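Local coordinates for HTH-type transcriptional repressor PhnF (Mycobacterium smegmatis, PDB 3F8M), which represses transcription of the phnDCE phosphate-uptake operon when phosphate is available in the cell, acting as a DNA-binding regulator of the GntR family, at residues A117-V122 with I221-S226. Sequence-based numbering, arbitrary orientation.
Sequences AGVLGV and IEQRRS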
loop_
_atom_site.group_PDB
_atom_site.type_symbol
_atom_site.label_atom_id
_atom_site.label_comp_id
_atom_site.label_asym_id
_atom_site.label_seq_id
_atom_site.Cartn_x
_atom_site.Cartn_y
_atom_site.Cartn_z
ATOM N N ALA A 117 -10.163 -4.427 -23.329
ATOM C CA ALA A 117 -10.821 -5.693 -23.742
ATOM C C ALA A 117 -10.150 -6.919 -23.153
ATOM O O ALA A 117 -10.823 -7.790 -22.636
ATOM C CB ALA A 117 -10.894 -5.809 -25.235
ATOM N N GLY A 118 -8.815 -6.989 -23.230
ATOM C CA GLY A 118 -8.033 -8.069 -22.614
ATOM C C GLY A 118 -8.217 -8.181 -21.109
ATOM O O GLY A 118 -8.332 -9.283 -20.572
ATOM N N VAL A 119 -8.239 -7.044 -20.412
ATOM C CA VAL A 119 -8.375 -7.072 -18.961
ATOM C C VAL A 119 -9.748 -7.638 -18.577
ATOM O O VAL A 119 -9.867 -8.455 -17.666
ATOM C CB VAL A 119 -8.195 -5.658 -18.344
ATOM C CG1 VAL A 119 -8.639 -5.637 -16.859
ATOM C CG2 VAL A 119 -6.740 -5.183 -18.465
ATOM N N LEU A 120 -10.782 -7.202 -19.278
ATOM C CA LEU A 120 -12.139 -7.574 -18.899
ATOM C C LEU A 120 -12.613 -8.836 -19.594
ATOM O O LEU A 120 -13.706 -9.329 -19.304
ATOM C CB LEU A 120 -13.128 -6.438 -19.194
ATOM C CG LEU A 120 -12.896 -5.103 -18.491
ATOM C CD1 LEU A 120 -13.824 -4.053 -19.069
ATOM C CD2 LEU A 120 -13.130 -5.289 -17.018
ATOM N N GLY A 121 -11.802 -9.325 -20.536
ATOM C CA GLY A 121 -12.154 -10.502 -21.332
ATOM C C GLY A 121 -13.416 -10.306 -22.152
ATOM O O GLY A 121 -14.235 -11.212 -22.213
ATOM N N VAL A 122 -13.599 -9.118 -22.734
ATOM C CA VAL A 122 -14.693 -8.822 -23.639
ATOM C C VAL A 122 -14.110 -8.550 -25.021
ATOM O O VAL A 122 -12.893 -8.545 -25.186
ATOM C CB VAL A 122 -15.531 -7.595 -23.193
ATOM C CG1 VAL A 122 -16.248 -7.927 -21.844
ATOM C CG2 VAL A 122 -14.664 -6.297 -23.119
ATOM N N ILE A 221 -15.267 -8.690 -13.415
ATOM C CA ILE A 221 -16.406 -7.893 -12.931
ATOM C C ILE A 221 -16.172 -6.400 -13.273
ATOM O O ILE A 221 -17.104 -5.693 -13.676
ATOM C CB ILE A 221 -16.550 -8.113 -11.388
ATOM C CG1 ILE A 221 -16.970 -9.565 -11.071
ATOM C CG2 ILE A 221 -17.508 -7.103 -10.688
ATOM C CD1 ILE A 221 -16.831 -9.915 -9.527
ATOM N N GLU A 222 -14.933 -5.935 -13.076
ATOM C CA GLU A 222 -14.595 -4.494 -13.092
ATOM C C GLU A 222 -13.090 -4.350 -13.218
ATOM O O GLU A 222 -12.324 -5.290 -12.919
ATOM C CB GLU A 222 -14.994 -3.798 -11.764
ATOM C CG GLU A 222 -14.237 -4.435 -10.570
ATOM C CD GLU A 222 -14.315 -3.708 -9.249
ATOM O OE1 GLU A 222 -14.830 -2.561 -9.171
ATOM O OE2 GLU A 222 -13.795 -4.309 -8.286
ATOM N N GLN A 223 -12.679 -3.192 -13.703
ATOM C CA GLN A 223 -11.309 -2.726 -13.474
ATOM C C GLN A 223 -11.490 -1.410 -12.745
ATOM O O GLN A 223 -12.183 -0.500 -13.250
ATOM C CB GLN A 223 -10.573 -2.518 -14.817
ATOM C CG GLN A 223 -9.044 -2.295 -14.626
ATOM C CD GLN A 223 -8.676 -0.921 -14.091
ATOM O OE1 GLN A 223 -9.237 0.096 -14.513
ATOM N NE2 GLN A 223 -7.689 -0.878 -13.168
ATOM N N ARG A 224 -10.846 -1.260 -11.578
ATOM C CA ARG A 224 -11.094 -0.083 -10.758
ATOM C C ARG A 224 -9.735 0.580 -10.451
ATOM O O ARG A 224 -8.775 -0.107 -9.993
ATOM C CB ARG A 224 -11.856 -0.511 -9.470
ATOM C CG ARG A 224 -12.269 0.686 -8.469
ATOM C CD ARG A 224 -12.934 0.129 -7.193
ATOM N NE ARG A 224 -11.910 -0.441 -6.314
ATOM C CZ ARG A 224 -12.110 -1.029 -5.129
ATOM N NH1 ARG A 224 -13.323 -1.199 -4.604
ATOM N NH2 ARG A 224 -11.063 -1.475 -4.458
ATOM N N ARG A 225 -9.679 1.892 -10.681
ATOM C CA ARG A 225 -8.548 2.740 -10.294
ATOM C C ARG A 225 -9.005 3.600 -9.113
ATOM O O ARG A 225 -10.036 4.290 -9.195
ATOM C CB ARG A 225 -8.174 3.622 -11.478
ATOM C CG ARG A 225 -6.965 4.560 -11.243
ATOM C CD ARG A 225 -6.925 5.572 -12.371
ATOM N NE ARG A 225 -5.752 6.433 -12.343
ATOM C CZ ARG A 225 -5.671 7.651 -11.805
ATOM N NH1 ARG A 225 -6.687 8.217 -11.163
ATOM N NH2 ARG A 225 -4.504 8.304 -11.899
ATOM N N SER A 226 -8.227 3.610 -8.014
ATOM C CA SER A 226 -8.595 4.443 -6.872
ATOM C C SER A 226 -7.374 5.303 -6.529
ATOM O O SER A 226 -6.287 4.756 -6.365
ATOM C CB SER A 226 -8.976 3.556 -5.708
ATOM O OG SER A 226 -9.899 2.544 -6.109
#
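Gln223 meets Val119 and Leu120, at the end of helix 114-120, with the aliphatic base of its side chain. Its CB points toward the helix and lies 4.2 Å from Val119 CG1 and 4.4 Å from Leu120 CD2, so two methyls converge on one methylene. One atom further out, Gln223 CG is 4.0 Å from Val119 CG1; chi1 near -169° puts it anti to the backbone N, and the two side chains cross at a slant. The chain then bends at chi2 (-74°) and its end leads away from the helix, where NE2 hydrogen-bonds to OD1 of Asn210 on the adjoining strand 206-214. Glutamine suits this place because two greasy carbons serve the valine while the amide is used within the sheet. In Val119, CG1 is the branch that meets Gln223, and the side chain also touches Val212 on strand 206-214, so a short branched residue can pack against two strands.

Both segments belong to the UTRA domain: helix 114-120 connects strands 100-111 and 127-137 of a large antiparallel sheet, and its last turn packs here on strand 220-229, an inner strand of that sheet. Leu120 CD2 stands over the flat face of the Glu222–Gln223 peptide, 3.9 Å from Glu222 C and equally far from Gln223 N, an apolar contact that suits a buried leucine. The CB of Glu222 points away from the helix, and its carboxylate lies across the strand, where OE2 bonds to Ser213 OG and weakly to Tyr168 OH. Beyond Leu120 the helix closes in a Schellman motif, Val122 N donating to Ala117 O at 3.1 Å. Gly121 supplies the positive phi (61°) this turn requires, which glycine adopts readily because it has no CB.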